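Local coordinates for Sts-2 protein (Mus musculus, PDB 3D4I) that acts as an acid-dependent phosphatase through its 2H-phosphatase domain and probably hinders CBL-mediated down-regulation of activated receptor tyrosine kinases, at residues L83-R88 with P253-L258; F126-W131 with G222-L227; P96-V101 with T139-E144. All blocks are in the same frame, centred on the assembly; numbering follows the deposited sequence. Where two conformers were deposited one is given.

Contact 1 (L83-R88 with P253-L258); sequences LDSGVR and PPVKTL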
# COMPACT_ATOMS: atom_id res chain seq x y z
N LEU A 83 10.33 4.16 -12.87
CA LEU A 83 10.14 5.29 -13.80
C LEU A 83 10.94 6.52 -13.38
O LEU A 83 11.68 7.10 -14.20
CB LEU A 83 8.64 5.65 -14.00
CG LEU A 83 8.36 6.68 -15.10
CD1 LEU A 83 8.82 6.14 -16.47
CD2 LEU A 83 6.89 7.08 -15.15
N ASP A 84 10.80 6.92 -12.11
CA ASP A 84 11.48 8.09 -11.56
C ASP A 84 13.01 8.01 -11.70
O ASP A 84 13.69 9.02 -11.94
CB ASP A 84 11.09 8.27 -10.08
CG ASP A 84 9.64 8.74 -9.89
OD1 ASP A 84 8.93 9.07 -10.88
OD2 ASP A 84 9.19 8.77 -8.72
N SER A 85 13.54 6.80 -11.56
CA SER A 85 14.99 6.59 -11.61
C SER A 85 15.62 6.80 -13.00
O SER A 85 16.85 6.93 -13.11
CB SER A 85 15.33 5.20 -11.11
OG SER A 85 15.08 4.24 -12.12
N GLY A 86 14.81 6.80 -14.04
CA GLY A 86 15.29 6.99 -15.40
C GLY A 86 15.96 5.78 -16.06
O GLY A 86 16.40 5.87 -17.21
N VAL A 87 16.06 4.66 -15.36
CA VAL A 87 16.70 3.48 -15.94
C VAL A 87 15.92 2.93 -17.15
O VAL A 87 14.70 3.08 -17.25
CB VAL A 87 16.97 2.34 -14.89
CG1 VAL A 87 17.78 2.88 -13.75
CG2 VAL A 87 15.66 1.68 -14.40
N ARG A 88 16.65 2.29 -18.06
CA ARG A 88 16.08 1.67 -19.25
C ARG A 88 15.74 0.21 -18.99
O ARG A 88 16.64 -0.60 -18.84
CB ARG A 88 17.09 1.78 -20.42
CG ARG A 88 16.52 1.39 -21.77
CD ARG A 88 17.44 1.77 -22.98
NE ARG A 88 16.94 1.06 -24.16
CZ ARG A 88 17.53 0.04 -24.75
NH1 ARG A 88 18.71 -0.40 -24.31
NH2 ARG A 88 16.95 -0.54 -25.79
N PRO A 253 20.51 -1.90 -5.89
CA PRO A 253 19.34 -1.73 -6.79
C PRO A 253 19.08 -0.26 -7.16
O PRO A 253 19.40 0.62 -6.35
CB PRO A 253 18.17 -2.32 -5.98
CG PRO A 253 18.83 -3.33 -5.07
CD PRO A 253 20.16 -2.69 -4.69
N PRO A 254 18.53 0.00 -8.36
CA PRO A 254 18.31 1.37 -8.84
C PRO A 254 17.19 2.12 -8.10
O PRO A 254 16.99 3.30 -8.33
CB PRO A 254 17.88 1.16 -10.30
CG PRO A 254 17.24 -0.18 -10.30
CD PRO A 254 18.09 -1.00 -9.36
N VAL A 255 16.47 1.42 -7.24
CA VAL A 255 15.40 2.06 -6.45
C VAL A 255 15.49 1.63 -5.00
O VAL A 255 16.05 0.57 -4.70
CB VAL A 255 13.98 1.81 -7.03
CG1 VAL A 255 13.83 2.47 -8.38
CG2 VAL A 255 13.65 0.35 -7.13
N LYS A 256 14.95 2.43 -4.10
CA LYS A 256 15.06 2.16 -2.66
C LYS A 256 14.17 1.03 -2.20
O LYS A 256 13.27 0.61 -2.94
CB LYS A 256 14.73 3.42 -1.87
CG LYS A 256 15.53 4.63 -2.28
CD LYS A 256 16.98 4.51 -1.85
CE LYS A 256 17.67 5.87 -2.04
NZ LYS A 256 19.05 5.86 -1.47
N THR A 257 14.42 0.55 -0.98
CA THR A 257 13.51 -0.36 -0.28
C THR A 257 12.17 0.31 0.04
O THR A 257 12.02 1.50 -0.08
CB THR A 257 14.12 -0.81 1.06
OG1 THR A 257 14.53 0.34 1.82
CG2 THR A 257 15.31 -1.68 0.81
N LEU A 258 11.20 -0.50 0.43
CA LEU A 258 9.90 -0.04 0.87
C LEU A 258 9.63 -0.64 2.23
O LEU A 258 9.53 -1.87 2.36
CB LEU A 258 8.82 -0.45 -0.13
CG LEU A 258 7.38 -0.36 0.41
CD1 LEU A 258 6.96 1.06 0.74
CD2 LEU A 258 6.43 -1.04 -0.61
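Ser85 OG sits between two partners at the end of helix 69-85, where Ser85 meets Pro254 and Val255. It gives its proton to the carbonyl of Leu82 one turn back and receives a weak bond, 3.4 Å long though nearly straight at 171°, from Val87 N. A chi1 of 79° sets OG between the backbone N and the carbonyl carbon, where it meets both partners, while CB makes the closest approach to the opposite segment. Ser85 CB lies 3.8 Å from Pro254 O and 4.1 Å from Val255 CG1. Gly86 is the first residue to leave helical geometry, with phi 78°, and Gly86 N still bonds Leu83 O at 3.1 Å. The turn delivers Val87 to the same face, where Val87 CG1 meets Pro254 CB at 3.9 Å, the two side chains crossing at about a right angle. No hydrogen bond spans the two segments; they meet by van der Waals packing near the surface. Asp84 faces the second subunit, forming a salt bridge with Arg49 of that chain. Within its own chain, the loop after strand 248-251 lies against both helix 69-85 and strand 236-241: Pro254 touches Leu82 and Phe238, while Val255 touches Ala81 and Met236.

Contact 2 (F126-W131 with G222-L227); sequences FEWMKW and GDFAQL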
# COMPACT_ATOMS: atom_id res chain seq x y z
N PHE A 126 10.14 -20.42 -11.44
CA PHE A 126 9.12 -20.71 -10.45
C PHE A 126 9.76 -21.07 -9.11
O PHE A 126 10.97 -21.36 -9.04
CB PHE A 126 8.21 -21.84 -10.94
CG PHE A 126 7.04 -22.12 -10.02
CD1 PHE A 126 6.04 -21.17 -9.83
CD2 PHE A 126 6.93 -23.35 -9.39
CE1 PHE A 126 4.96 -21.44 -8.99
CE2 PHE A 126 5.86 -23.63 -8.56
CZ PHE A 126 4.86 -22.67 -8.37
N GLU A 127 8.97 -21.05 -8.04
CA GLU A 127 9.42 -21.45 -6.71
C GLU A 127 9.95 -22.89 -6.71
O GLU A 127 9.54 -23.71 -7.53
CB GLU A 127 8.23 -21.30 -5.73
CG GLU A 127 8.51 -21.62 -4.27
CD GLU A 127 9.50 -20.66 -3.65
OE1 GLU A 127 10.70 -20.92 -3.78
OE2 GLU A 127 9.07 -19.65 -3.04
N TRP A 128 10.87 -23.19 -5.80
CA TRP A 128 11.29 -24.58 -5.54
C TRP A 128 10.05 -25.42 -5.22
O TRP A 128 9.28 -25.04 -4.34
CB TRP A 128 12.27 -24.61 -4.36
CG TRP A 128 12.87 -25.98 -4.00
CD1 TRP A 128 12.91 -27.10 -4.78
CD2 TRP A 128 13.58 -26.30 -2.80
NE1 TRP A 128 13.56 -28.12 -4.11
CE2 TRP A 128 13.99 -27.65 -2.90
CE3 TRP A 128 13.89 -25.58 -1.64
CZ2 TRP A 128 14.68 -28.30 -1.87
CZ3 TRP A 128 14.60 -26.24 -0.61
CH2 TRP A 128 14.98 -27.57 -0.74
N MET A 129 9.88 -26.55 -5.93
CA MET A 129 8.64 -27.36 -5.82
C MET A 129 8.42 -27.94 -4.44
O MET A 129 7.29 -28.23 -4.06
CB MET A 129 8.63 -28.50 -6.87
CG MET A 129 8.62 -28.00 -8.32
SD MET A 129 7.04 -27.24 -8.75
CE MET A 129 6.00 -28.72 -8.74
N LYS A 130 9.51 -28.12 -3.70
CA LYS A 130 9.49 -28.49 -2.29
C LYS A 130 8.53 -27.62 -1.48
O LYS A 130 7.95 -28.10 -0.52
CB LYS A 130 10.91 -28.33 -1.73
CG LYS A 130 11.09 -28.63 -0.23
CD LYS A 130 11.08 -30.11 0.03
CE LYS A 130 12.39 -30.76 -0.37
NZ LYS A 130 12.35 -32.24 -0.12
N TRP A 131 8.40 -26.35 -1.86
CA TRP A 131 7.60 -25.39 -1.10
C TRP A 131 6.25 -25.07 -1.73
O TRP A 131 5.58 -24.13 -1.30
CB TRP A 131 8.39 -24.10 -0.86
CG TRP A 131 9.62 -24.35 -0.05
CD1 TRP A 131 9.80 -25.35 0.88
CD2 TRP A 131 10.83 -23.60 -0.09
NE1 TRP A 131 11.06 -25.26 1.42
CE2 TRP A 131 11.71 -24.19 0.84
CE3 TRP A 131 11.27 -22.48 -0.82
CZ2 TRP A 131 13.00 -23.70 1.08
CZ3 TRP A 131 12.56 -21.99 -0.59
CH2 TRP A 131 13.40 -22.60 0.36
N GLY A 222 20.37 -25.14 3.90
CA GLY A 222 19.92 -24.55 5.17
C GLY A 222 20.20 -23.07 5.24
O GLY A 222 19.37 -22.28 5.70
N ASP A 223 21.38 -22.70 4.76
CA ASP A 223 21.81 -21.32 4.61
C ASP A 223 20.91 -20.56 3.63
O ASP A 223 20.51 -19.42 3.89
CB ASP A 223 23.27 -21.34 4.12
CG ASP A 223 24.25 -21.59 5.25
OD1 ASP A 223 23.97 -21.17 6.39
OD2 ASP A 223 25.31 -22.20 4.99
N PHE A 224 20.58 -21.21 2.51
CA PHE A 224 19.66 -20.64 1.50
C PHE A 224 18.27 -20.39 2.14
O PHE A 224 17.75 -19.29 2.08
CB PHE A 224 19.62 -21.59 0.31
CG PHE A 224 18.47 -21.39 -0.65
CD1 PHE A 224 18.52 -20.41 -1.64
CD2 PHE A 224 17.38 -22.27 -0.63
CE1 PHE A 224 17.45 -20.25 -2.54
CE2 PHE A 224 16.31 -22.12 -1.54
CZ PHE A 224 16.36 -21.11 -2.49
N ALA A 225 17.73 -21.40 2.81
CA ALA A 225 16.39 -21.29 3.40
C ALA A 225 16.29 -20.16 4.44
O ALA A 225 15.30 -19.41 4.49
CB ALA A 225 15.96 -22.65 3.98
N GLN A 226 17.32 -20.03 5.26
CA GLN A 226 17.41 -18.95 6.27
C GLN A 226 17.46 -17.58 5.60
O GLN A 226 16.77 -16.64 6.02
CB GLN A 226 18.62 -19.17 7.20
CG GLN A 226 18.43 -20.31 8.19
CD GLN A 226 19.72 -20.84 8.81
OE1 GLN A 226 19.79 -22.00 9.20
NE2 GLN A 226 20.74 -19.99 8.90
N LEU A 227 18.20 -17.50 4.49
CA LEU A 227 18.40 -16.25 3.76
C LEU A 227 17.13 -15.76 3.11
O LEU A 227 16.81 -14.57 3.17
CB LEU A 227 19.47 -16.47 2.67
CG LEU A 227 20.47 -15.39 2.26
CD1 LEU A 227 21.81 -15.64 2.94
CD2 LEU A 227 20.67 -15.42 0.73
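An aromatic cluster in the histidine phosphatase domain joins the loop after strand 119-121 to helix 221-229, with Trp128 and Trp131 meeting Phe224. The Trp131 six-membered ring and the Phe224 ring are nearly parallel, their planes 8° apart, yet they meet rim to rim, neither lying over the face of the other. The closest approach is Trp131 CH2 to Phe224 CE2, 3.5 Å. With CG opposite the backbone N (chi1 163°), Phe224 extends its ring from the helix to the two indoles. Trp128 CE3 comes to the edge of the Phe224 ring, near its plane, 4.2 Å from Phe224 CE2. The same CE3 stands 3.4 Å above the plane of the Trp131 ring, offset toward its rim, so the two indoles pack on one another as well as on Phe224. Farther along, Trp131 CZ2 rests 4.3 Å from Ala225 CB. Glu127 OE1 accepts Trp128 N through its anti lone pair at 3.0 Å, in a bent bond (138°); Ser204 OG is a second partner of that oxygen. Trp128 NE1 bonds Glu170 O, and its ring stacks with Tyr175. Helix 221-229 packs through Phe224 on this loop and, through Phe224 and Leu227, on Asp207 of helix 205-208.

Contact 3 (P96-V101 with T139-E144); sequences PALRCV and TFLTLE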
# COMPACT_ATOMS: atom_id res chain seq x y z
N PRO A 96 5.50 -18.27 -13.52
CA PRO A 96 4.09 -18.50 -13.92
C PRO A 96 3.03 -18.31 -12.79
O PRO A 96 1.81 -18.25 -13.08
CB PRO A 96 4.11 -19.96 -14.41
CG PRO A 96 5.26 -20.61 -13.65
CD PRO A 96 6.31 -19.50 -13.62
N ALA A 97 3.47 -18.21 -11.53
CA ALA A 97 2.57 -17.93 -10.40
C ALA A 97 1.82 -16.62 -10.63
O ALA A 97 2.40 -15.62 -11.08
CB ALA A 97 3.33 -17.90 -9.08
N LEU A 98 0.52 -16.62 -10.32
CA LEU A 98 -0.30 -15.43 -10.54
C LEU A 98 0.31 -14.21 -9.88
O LEU A 98 0.38 -13.16 -10.49
CB LEU A 98 -1.72 -15.66 -9.99
CG LEU A 98 -2.73 -14.52 -10.14
CD1 LEU A 98 -2.89 -14.10 -11.60
CD2 LEU A 98 -4.09 -14.95 -9.52
N ARG A 99 0.70 -14.35 -8.62
CA ARG A 99 1.27 -13.25 -7.83
C ARG A 99 2.47 -12.60 -8.52
O ARG A 99 2.63 -11.38 -8.45
CB ARG A 99 1.60 -13.72 -6.40
CG ARG A 99 2.66 -14.84 -6.32
CD ARG A 99 2.59 -15.46 -4.95
NE ARG A 99 3.54 -16.54 -4.71
CZ ARG A 99 3.34 -17.83 -4.93
NH1 ARG A 99 2.22 -18.28 -5.51
NH2 ARG A 99 4.28 -18.69 -4.58
N CYS A 100 3.27 -13.41 -9.22
CA CYS A 100 4.43 -12.93 -9.96
C CYS A 100 4.05 -12.26 -11.26
O CYS A 100 4.52 -11.16 -11.53
CB CYS A 100 5.45 -14.05 -10.22
SG CYS A 100 6.07 -14.81 -8.73
N VAL A 101 3.21 -12.90 -12.06
CA VAL A 101 2.71 -12.23 -13.29
C VAL A 101 1.97 -10.89 -12.97
O VAL A 101 2.13 -9.90 -13.70
CB VAL A 101 1.85 -13.17 -14.21
CG1 VAL A 101 1.42 -12.46 -15.47
CG2 VAL A 101 2.64 -14.41 -14.63
N THR A 139 -2.16 -26.08 -12.43
CA THR A 139 -3.15 -25.08 -12.11
C THR A 139 -2.71 -23.63 -12.35
O THR A 139 -3.43 -22.70 -12.01
CB THR A 139 -3.75 -25.35 -10.68
OG1 THR A 139 -5.16 -25.13 -10.70
CG2 THR A 139 -3.07 -24.50 -9.58
N PHE A 140 -1.55 -23.42 -12.98
CA PHE A 140 -1.20 -22.08 -13.46
C PHE A 140 -2.26 -21.62 -14.47
O PHE A 140 -2.85 -22.43 -15.21
CB PHE A 140 0.17 -22.04 -14.15
CG PHE A 140 1.33 -22.46 -13.28
CD1 PHE A 140 1.46 -21.99 -11.98
CD2 PHE A 140 2.33 -23.29 -13.80
CE1 PHE A 140 2.52 -22.38 -11.19
CE2 PHE A 140 3.42 -23.67 -13.02
CZ PHE A 140 3.52 -23.23 -11.71
N LEU A 141 -2.52 -20.32 -14.51
CA LEU A 141 -3.23 -19.73 -15.63
C LEU A 141 -2.45 -19.99 -16.91
O LEU A 141 -1.22 -19.87 -16.93
CB LEU A 141 -3.43 -18.23 -15.42
CG LEU A 141 -4.59 -17.69 -14.60
CD1 LEU A 141 -4.22 -17.62 -13.14
CD2 LEU A 141 -4.95 -16.31 -15.12
N THR A 142 -3.16 -20.38 -17.97
CA THR A 142 -2.53 -20.56 -19.27
C THR A 142 -2.23 -19.18 -19.81
O THR A 142 -2.81 -18.19 -19.34
CB THR A 142 -3.48 -21.30 -20.27
OG1 THR A 142 -4.77 -20.68 -20.22
CG2 THR A 142 -3.63 -22.76 -19.90
N LEU A 143 -1.35 -19.10 -20.80
CA LEU A 143 -1.04 -17.83 -21.46
C LEU A 143 -2.27 -17.17 -22.09
O LEU A 143 -2.40 -15.93 -22.09
CB LEU A 143 0.08 -18.02 -22.49
CG LEU A 143 1.37 -18.65 -21.95
CD1 LEU A 143 2.42 -18.82 -23.04
CD2 LEU A 143 1.96 -17.85 -20.80
N GLU A 144 -3.18 -18.00 -22.61
CA GLU A 144 -4.43 -17.51 -23.20
C GLU A 144 -5.33 -16.88 -22.14
O GLU A 144 -5.87 -15.79 -22.35
CB GLU A 144 -5.16 -18.63 -23.97
CG GLU A 144 -4.41 -19.08 -25.22
CD GLU A 144 -5.33 -19.64 -26.31
OE1 GLU A 144 -6.36 -20.30 -25.97
OE2 GLU A 144 -5.01 -19.43 -27.51
O HOH W 1 -0.86 -18.77 -12.62
O HOH W 2 1.07 -18.67 -16.01
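Pro96 and Phe140 form the principal apolar pair of this buried contact, a CH-pi interaction in which a carbon of the proline ring sits over an aromatic face. Pro96 CG stands 3.8 Å from the centroid of the Phe140 ring and 18° off its normal. The nearest ring atom is Phe140 CE2, 3.6 Å from Pro96 CG, while Pro96 CB covers the part of the same face nearer Phe140 CG and CD2. Phe140 CG lies opposite its own carbonyl carbon (chi1 -60°), which brings one face of the ring against the proline. The ring also meets Phe126 edge-to-face; with an alanine here, Pro96 would probably lose the ring face it packs on and Phe126 its edge-to-face partner. Leu141 has two conformers, so a second apolar touch, Leu98 CD1 to Leu141 CD1 at 4.1 Å, is tentative.

The polar part runs entirely through water. Water 1 donates to Pro96 O at 2.8 Å, and water 2 donates to Pro96 O at 3.1 Å. Water 1 accepts from Leu141 N at 3.0 Å, and water 2 donates to Leu141 O at 2.7 Å. Both backbone polar groups of Leu141 are thereby tied to one carbonyl, satisfying buried atoms where the segments make no direct hydrogen bond.

Helix starts follow in both segments. Ala97 occupies the N-cap position of helix 98-111, with Ala97 O receiving Val101 N at 3.0 Å, and Leu98 N is taken by Asp64 OD1. Thr142 caps helix 143-148 with its side chain. The contact therefore joins the beginnings of two helices: Pro96 and Leu143 both touch Val121 of strand 119-121, Val101 and Leu141 both pack on Leu146 of helix 143-148, and Arg99 of helix 98-111 reaches His17, in the RHG signature of the family.

Overall arrangement
Contacts 1 and 3 flank strand 89-94 in sequence, through residues 83-88 before it and 96-101 after it, and lie on opposite sides of the chain's centre, their own centres about 26 Å apart. The centres of contacts 1 and 2 are about 27 Å apart. Contact 2 touches contact 3 directly, Phe126 CE1 reaching Phe140 CE1 at 3.4 Å, although their centres are about 20 Å apart. Along the chain the segments of contacts 2 and 3 alternate, and residues 83-88 and 253-258 enclose them all. Contacts 2 and 3 both have residues on His202, probably near the active site; contact 1 brings the late loop back to helix 69-85 and has the more extensive reach to the second subunit.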